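Local structure of caspase-1 subunit p19/18 (1M72) at residues L106-L114 with F146-R154; M34-H42 with T54-L65. The protein probably acts as a cysteine protease in the caspase cascade that carries out apoptosis, cleaving proteins such as baculovirus p35 and nuclear immunophilin FKBP46. All coordinates share one frame; numbering follows the deposited sequence.

Overall arrangement
Contact 2 comes first along the chain and closes before contact 1 opens; their centres lie about 16 Å apart in the same caspase domain. Both reach the central mixed sheet, contact 2 through strand 31-39, on which helix 54-67 packs, contact 1 through the ends of strands 98-106 and 143-148. Strand 98-106 lies between 31-39 and 143-148, and Leu106 of contact 1 is probably hydrogen-bonded to Phe38 and His40 of contact 2, while its side chain packs on Asn39 and Thr54. Contact 2 packs helix 54-67 on one face of the sheet, and contact 1 carries His108 and Cys150, the active-site pair by similarity, on the loops beyond the strand ends.

Contact 1: residues L106-L114 with F146-R154; sequences LTHGELGML and FIQACQGDR
Leu114 lays its CD2 methyl over the CB of Ala149, 3.5 Å away, and the same methyl reaches CG2 of Ile147 at 3.9 Å. With CG set beside its backbone N (chi1 -70°), the Leu114 side chain ends nearer to 146-154 than it starts. Ala149 CB is met from another side by the carbonyl O of Thr107, 3.2 Å away, and CG2 of Thr107 lies alongside. The two segments are joined by a single direct hydrogen bond, nearly straight, from Thr107 N to Gln148 O at 2.9 Å (168° at the hydrogen). Leu106 and Gln148 form a parallel bridge, their side chains crossing at about a right angle where CD2 meets CB. This is the C-terminal edge of the caspase alpha/beta sheet, where adjacent parallel strands release the loops that carry His108 and Cys150, the active-site residues by similarity. Cys150 SG is linked covalently to the bound peptide, whose acidic side chain is hydrogen-bonded by Gln148 NE2. His108 NE2 is held by Lys49 O, and its ND1 bonds weakly to the peptide backbone. Gly109 and Cys150 also hydrogen-bond the peptide through their backbones, consistent with the caspase oxyanion hole. Beyond the ends of the two parallel strands, Gly109, lacking a side chain, passes close to Cys150, its C 3.0 Å from Cys150 O. A water donates to Gly109 O and, weakly, to Gly152 O. The type II turn from Glu110 to Met113 brings CB of Leu111 to within 3.2 Å of Gln151 O. A second water accepts from Gly112 N and meets Gln151 OE1; Gln151 NE2 bonds Thr188 O.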
# COMPACT_ATOMS: atom_id res chain seq x y z
N LEU C 106 3.38 -17.15 6.92
CA LEU C 106 3.64 -16.92 8.36
C LEU C 106 5.07 -17.46 8.58
O LEU C 106 5.29 -18.70 8.58
CB LEU C 106 2.63 -17.72 9.19
CG LEU C 106 1.17 -17.74 8.72
CD1 LEU C 106 0.38 -18.73 9.60
CD2 LEU C 106 0.56 -16.37 8.83
N THR C 107 6.03 -16.56 8.78
CA THR C 107 7.43 -16.99 8.87
C THR C 107 8.41 -15.91 9.38
O THR C 107 7.98 -14.86 9.85
CB THR C 107 7.88 -17.50 7.47
OG1 THR C 107 9.15 -18.15 7.57
CG2 THR C 107 7.99 -16.35 6.45
N HIS C 108 9.71 -16.19 9.33
CA HIS C 108 10.73 -15.19 9.73
C HIS C 108 11.11 -14.37 8.47
O HIS C 108 11.09 -14.89 7.35
CB HIS C 108 12.03 -15.84 10.23
CG HIS C 108 11.97 -16.36 11.63
ND1 HIS C 108 11.78 -15.54 12.72
CD2 HIS C 108 12.12 -17.61 12.12
CE1 HIS C 108 11.81 -16.26 13.83
NE2 HIS C 108 12.01 -17.53 13.49
N GLY C 109 11.47 -13.11 8.68
CA GLY C 109 11.87 -12.26 7.58
C GLY C 109 12.87 -11.15 7.93
O GLY C 109 13.19 -10.87 9.11
N GLU C 110 13.38 -10.55 6.87
CA GLU C 110 14.32 -9.43 6.90
C GLU C 110 13.81 -8.52 5.78
O GLU C 110 12.88 -8.89 5.04
CB GLU C 110 15.72 -9.92 6.57
CG GLU C 110 16.25 -10.89 7.63
CD GLU C 110 17.73 -11.22 7.44
OE1 GLU C 110 18.49 -10.33 6.95
OE2 GLU C 110 18.12 -12.35 7.80
N LEU C 111 14.39 -7.35 5.63
CA LEU C 111 13.91 -6.47 4.57
C LEU C 111 14.13 -7.16 3.23
O LEU C 111 15.24 -7.61 2.95
CB LEU C 111 14.62 -5.12 4.64
CG LEU C 111 14.32 -4.10 3.54
CD1 LEU C 111 12.88 -3.71 3.54
CD2 LEU C 111 15.21 -2.88 3.76
N GLY C 112 13.05 -7.29 2.44
CA GLY C 112 13.11 -7.92 1.14
C GLY C 112 13.35 -9.41 1.25
O GLY C 112 13.82 -10.08 0.31
N MET C 113 12.99 -9.99 2.39
CA MET C 113 13.29 -11.41 2.50
C MET C 113 12.32 -12.21 3.39
O MET C 113 11.87 -11.73 4.43
CB MET C 113 14.74 -11.51 3.01
CG MET C 113 15.33 -12.88 3.20
SD MET C 113 16.89 -12.82 4.25
CE MET C 113 17.81 -11.44 3.49
N LEU C 114 11.99 -13.42 2.93
CA LEU C 114 11.18 -14.36 3.66
C LEU C 114 11.98 -15.68 3.80
O LEU C 114 12.78 -16.02 2.92
CB LEU C 114 9.85 -14.63 2.92
CG LEU C 114 8.93 -13.41 2.97
CD1 LEU C 114 7.71 -13.66 2.17
CD2 LEU C 114 8.57 -13.11 4.40
N PHE C 146 -1.06 -12.03 2.19
CA PHE C 146 -0.90 -11.62 3.57
C PHE C 146 0.40 -12.17 4.10
O PHE C 146 0.66 -13.37 4.04
CB PHE C 146 -2.07 -12.10 4.41
CG PHE C 146 -3.35 -11.45 4.03
CD1 PHE C 146 -4.13 -11.98 2.99
CD2 PHE C 146 -3.76 -10.29 4.66
CE1 PHE C 146 -5.31 -11.35 2.60
CE2 PHE C 146 -4.95 -9.64 4.29
CZ PHE C 146 -5.73 -10.18 3.24
N ILE C 147 1.22 -11.27 4.64
CA ILE C 147 2.51 -11.70 5.13
C ILE C 147 2.79 -11.37 6.57
O ILE C 147 2.86 -10.19 6.96
CB ILE C 147 3.63 -11.11 4.24
CG1 ILE C 147 3.42 -11.57 2.80
CG2 ILE C 147 5.01 -11.54 4.76
CD1 ILE C 147 4.02 -10.69 1.86
N GLN C 148 2.93 -12.42 7.37
CA GLN C 148 3.30 -12.22 8.79
C GLN C 148 4.78 -12.63 8.84
O GLN C 148 5.10 -13.80 8.72
CB GLN C 148 2.47 -13.11 9.70
CG GLN C 148 2.95 -13.16 11.20
CD GLN C 148 3.18 -11.78 11.79
OE1 GLN C 148 2.34 -10.88 11.67
NE2 GLN C 148 4.32 -11.61 12.42
N ALA C 149 5.66 -11.64 8.99
CA ALA C 149 7.12 -11.82 9.04
C ALA C 149 7.77 -10.45 9.26
O ALA C 149 7.15 -9.41 8.94
CB ALA C 149 7.64 -12.45 7.73
N CYS C 150 8.98 -10.42 9.81
CA CYS C 150 9.62 -9.12 10.02
C CYS C 150 10.14 -8.63 8.68
O CYS C 150 10.45 -9.44 7.81
CB CYS C 150 10.83 -9.25 10.93
SG CYS C 150 10.39 -9.57 12.62
N GLN C 151 10.22 -7.31 8.53
CA GLN C 151 10.74 -6.70 7.30
C GLN C 151 12.03 -5.95 7.70
O GLN C 151 12.47 -5.03 7.02
CB GLN C 151 9.74 -5.70 6.71
CG GLN C 151 8.47 -6.29 6.16
CD GLN C 151 7.95 -5.47 4.97
OE1 GLN C 151 8.57 -5.45 3.90
NE2 GLN C 151 6.83 -4.77 5.17
N GLY C 152 12.63 -6.39 8.80
CA GLY C 152 13.83 -5.75 9.30
C GLY C 152 13.89 -5.83 10.82
O GLY C 152 13.11 -6.55 11.44
N ASP C 153 14.82 -5.10 11.42
CA ASP C 153 14.97 -5.13 12.86
C ASP C 153 14.80 -3.80 13.51
O ASP C 153 15.27 -3.61 14.61
CB ASP C 153 16.35 -5.70 13.24
CG ASP C 153 17.55 -4.84 12.71
OD1 ASP C 153 17.45 -3.60 12.57
OD2 ASP C 153 18.62 -5.44 12.44
N ARG C 154 14.13 -2.85 12.88
CA ARG C 154 13.94 -1.58 13.55
C ARG C 154 12.76 -1.69 14.55
O ARG C 154 11.89 -2.58 14.41
CB ARG C 154 13.74 -0.47 12.51
CG ARG C 154 14.87 -0.44 11.49
CD ARG C 154 15.24 0.97 11.06
NE ARG C 154 16.51 1.06 10.31
CZ ARG C 154 17.72 0.59 10.70
NH1 ARG C 154 17.88 -0.04 11.86
NH2 ARG C 154 18.79 0.80 9.92
O HOH W 1 14.47 -9.23 11.53
O HOH W 2 10.44 -7.44 3.30
O HOH W 3 9.96 -9.74 4.83

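Contact 2: residues M34-H42 with T54-L65; sequences MAIIFNHEH and TNVDSDNLSKVL
Strand 34-39 runs almost exactly antiparallel to helix 54-65, at 172°, with the axes 9.4 Å apart, and alternate strand residues Ala35, Ile37 and Asn39 turn their side chains to the helix. Asn39 and Thr54 approach from opposite directions. The Asn39 CG stands opposite the backbone N (chi1 -175°), which sends the amide to the first turn of the helix. There ND2 lies 2.5 Å from Thr54 OG1; this bond is weak, strongly bent at 126°, and its shortness makes it doubtful. Thr54 OG1 also takes a weak bond from Arg51. On the other branch, Asn39 OD1 lies 2.8 Å from ND2 of Asn55, the two amide planes steeply inclined, while the CB of Ser58 fills in against the same amide. Glu41 runs extended past Thr54, its CB 3.8 Å from the CG2 methyl, and crosses Asn55 at about a right angle. Its OE1 faces Asn55 OD1 at 3.0 Å, two acceptors together. A water links Glu41 OE2 to Asn55 N, weakly at both ends, and the nearby helix N-terminus may ease the carboxylate's charge. Further along, contact turns apolar. Ile37 CD1 rests against Leu61 CD2 at 4.0 Å and lies over the backbone of Ser62, and Ala35 CB meets Leu65 CD1 at 4.1 Å. Strand, helix and strand 70-76 form a beta-alpha-beta crossover unit of the caspase sheet. Strand 31-39 is flanked by 70-76 and 98-106; helix 80-92 packs on the Ile36 and Phe38 face, and helix 203-215 lies beside Asp57, Asn60, Leu61 and Val64.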
# COMPACT_ATOMS: atom_id res chain seq x y z
N MET C 34 -9.13 -20.34 -4.08
CA MET C 34 -8.12 -20.97 -3.24
C MET C 34 -7.48 -19.98 -2.26
O MET C 34 -7.26 -18.80 -2.59
CB MET C 34 -7.01 -21.53 -4.13
CG MET C 34 -7.48 -22.67 -5.02
SD MET C 34 -6.21 -23.28 -6.14
CE MET C 34 -4.86 -23.76 -4.95
N ALA C 35 -7.19 -20.49 -1.07
CA ALA C 35 -6.50 -19.75 -0.01
C ALA C 35 -5.33 -20.67 0.39
O ALA C 35 -5.52 -21.75 0.97
CB ALA C 35 -7.42 -19.52 1.19
N ILE C 36 -4.11 -20.27 0.06
CA ILE C 36 -2.94 -21.09 0.40
C ILE C 36 -2.22 -20.49 1.60
O ILE C 36 -1.83 -19.33 1.57
CB ILE C 36 -1.87 -21.11 -0.70
CG1 ILE C 36 -2.45 -21.44 -2.05
CG2 ILE C 36 -0.80 -22.12 -0.33
CD1 ILE C 36 -1.35 -21.37 -3.12
N ILE C 37 -2.02 -21.29 2.64
CA ILE C 37 -1.31 -20.80 3.80
C ILE C 37 0.05 -21.51 3.96
O ILE C 37 0.12 -22.73 4.05
CB ILE C 37 -2.17 -20.99 5.08
CG1 ILE C 37 -3.49 -20.21 4.92
CG2 ILE C 37 -1.40 -20.52 6.30
CD1 ILE C 37 -4.57 -20.48 6.04
N PHE C 38 1.13 -20.76 3.92
CA PHE C 38 2.43 -21.38 4.14
C PHE C 38 2.78 -21.00 5.54
O PHE C 38 3.17 -19.88 5.82
CB PHE C 38 3.48 -20.86 3.17
CG PHE C 38 3.18 -21.18 1.75
CD1 PHE C 38 2.45 -20.28 0.97
CD2 PHE C 38 3.60 -22.38 1.20
CE1 PHE C 38 2.13 -20.57 -0.36
CE2 PHE C 38 3.30 -22.70 -0.13
CZ PHE C 38 2.56 -21.79 -0.93
N ASN C 39 2.64 -21.97 6.42
CA ASN C 39 2.89 -21.81 7.85
C ASN C 39 4.23 -22.43 8.21
O ASN C 39 4.43 -23.64 7.99
CB ASN C 39 1.77 -22.50 8.62
CG ASN C 39 1.88 -22.29 10.07
OD1 ASN C 39 1.66 -23.20 10.85
ND2 ASN C 39 2.23 -21.08 10.46
N HIS C 40 5.12 -21.61 8.78
CA HIS C 40 6.48 -22.06 9.12
C HIS C 40 6.76 -21.99 10.58
O HIS C 40 6.88 -20.89 11.10
CB HIS C 40 7.53 -21.21 8.42
CG HIS C 40 7.55 -21.40 6.95
ND1 HIS C 40 8.21 -22.45 6.35
CD2 HIS C 40 6.91 -20.74 5.95
CE1 HIS C 40 7.98 -22.43 5.05
NE2 HIS C 40 7.19 -21.40 4.78
N GLU C 41 6.90 -23.14 11.22
CA GLU C 41 7.17 -23.15 12.67
C GLU C 41 8.62 -23.47 13.06
O GLU C 41 9.13 -22.95 14.05
CB GLU C 41 6.22 -24.13 13.39
CG GLU C 41 6.20 -23.99 14.95
CD GLU C 41 5.19 -24.94 15.62
OE1 GLU C 41 4.82 -25.99 15.02
OE2 GLU C 41 4.77 -24.63 16.76
N HIS C 42 9.27 -24.28 12.25
CA HIS C 42 10.61 -24.71 12.57
C HIS C 42 11.50 -24.53 11.35
O HIS C 42 11.04 -24.62 10.22
CB HIS C 42 10.53 -26.16 13.03
CG HIS C 42 9.52 -26.38 14.12
ND1 HIS C 42 8.40 -27.19 13.96
CD2 HIS C 42 9.45 -25.90 15.39
CE1 HIS C 42 7.71 -27.20 15.09
NE2 HIS C 42 8.32 -26.43 15.97
N THR C 54 2.57 -19.64 15.86
CA THR C 54 2.16 -19.54 14.45
C THR C 54 1.05 -20.54 14.11
O THR C 54 0.28 -20.30 13.20
CB THR C 54 3.40 -19.74 13.48
OG1 THR C 54 3.02 -19.41 12.15
CG2 THR C 54 3.89 -21.17 13.49
N ASN C 55 0.97 -21.66 14.85
CA ASN C 55 -0.07 -22.64 14.58
C ASN C 55 -1.42 -22.08 15.03
O ASN C 55 -2.48 -22.44 14.49
CB ASN C 55 0.23 -24.00 15.26
CG ASN C 55 1.39 -24.75 14.59
OD1 ASN C 55 1.83 -25.81 15.06
ND2 ASN C 55 1.90 -24.21 13.49
N VAL C 56 -1.40 -21.20 16.03
CA VAL C 56 -2.64 -20.56 16.44
C VAL C 56 -3.07 -19.64 15.24
O VAL C 56 -4.27 -19.63 14.87
CB VAL C 56 -2.42 -19.74 17.73
CG1 VAL C 56 -3.69 -18.91 18.05
CG2 VAL C 56 -2.12 -20.67 18.91
N ASP C 57 -2.13 -18.89 14.63
CA ASP C 57 -2.48 -18.02 13.49
C ASP C 57 -3.02 -18.85 12.33
O ASP C 57 -4.06 -18.54 11.75
CB ASP C 57 -1.27 -17.24 12.95
CG ASP C 57 -0.83 -16.11 13.85
OD1 ASP C 57 -1.52 -15.81 14.85
OD2 ASP C 57 0.22 -15.51 13.54
N SER C 58 -2.31 -19.93 12.02
CA SER C 58 -2.70 -20.79 10.93
C SER C 58 -4.11 -21.35 11.10
O SER C 58 -4.90 -21.32 10.16
CB SER C 58 -1.70 -21.93 10.80
OG SER C 58 -1.81 -22.54 9.53
N ASP C 59 -4.42 -21.87 12.30
CA ASP C 59 -5.73 -22.45 12.57
C ASP C 59 -6.82 -21.41 12.47
O ASP C 59 -7.87 -21.61 11.87
CB ASP C 59 -5.79 -23.03 13.99
CG ASP C 59 -5.01 -24.33 14.12
OD1 ASP C 59 -4.73 -24.97 13.08
OD2 ASP C 59 -4.68 -24.71 15.27
N ASN C 60 -6.56 -20.30 13.13
CA ASN C 60 -7.48 -19.17 13.15
C ASN C 60 -7.76 -18.63 11.72
O ASN C 60 -8.90 -18.41 11.35
CB ASN C 60 -6.80 -18.12 14.02
CG ASN C 60 -7.70 -16.99 14.44
OD1 ASN C 60 -8.93 -16.99 14.19
ND2 ASN C 60 -7.10 -16.00 15.12
N LEU C 61 -6.73 -18.44 10.90
CA LEU C 61 -6.96 -17.88 9.56
C LEU C 61 -7.69 -18.90 8.68
O LEU C 61 -8.59 -18.57 7.92
CB LEU C 61 -5.61 -17.46 8.93
CG LEU C 61 -5.73 -16.83 7.54
CD1 LEU C 61 -6.55 -15.53 7.59
CD2 LEU C 61 -4.36 -16.57 6.99
N SER C 62 -7.28 -20.14 8.79
CA SER C 62 -7.90 -21.22 8.06
C SER C 62 -9.40 -21.28 8.39
O SER C 62 -10.24 -21.40 7.51
CB SER C 62 -7.23 -22.55 8.45
OG SER C 62 -7.95 -23.65 7.93
N LYS C 63 -9.73 -21.19 9.68
CA LYS C 63 -11.12 -21.26 10.07
C LYS C 63 -11.98 -20.10 9.53
O LYS C 63 -13.09 -20.31 9.02
CB LYS C 63 -11.25 -21.31 11.59
CG LYS C 63 -12.68 -21.14 12.09
CD LYS C 63 -12.87 -21.61 13.56
CE LYS C 63 -14.36 -21.44 14.01
NZ LYS C 63 -14.65 -22.04 15.35
N VAL C 64 -11.48 -18.88 9.64
CA VAL C 64 -12.27 -17.79 9.14
C VAL C 64 -12.37 -17.78 7.60
O VAL C 64 -13.43 -17.50 7.05
CB VAL C 64 -11.79 -16.43 9.68
CG1 VAL C 64 -10.46 -16.00 8.99
CG2 VAL C 64 -12.90 -15.40 9.49
N LEU C 65 -11.29 -18.12 6.91
CA LEU C 65 -11.36 -18.14 5.46
C LEU C 65 -12.33 -19.25 4.95
O LEU C 65 -12.92 -19.12 3.88
CB LEU C 65 -9.95 -18.31 4.87
CG LEU C 65 -8.97 -17.20 5.27
CD1 LEU C 65 -7.60 -17.49 4.70
CD2 LEU C 65 -9.49 -15.84 4.75
O HOH W 4 1.86 -23.09 17.83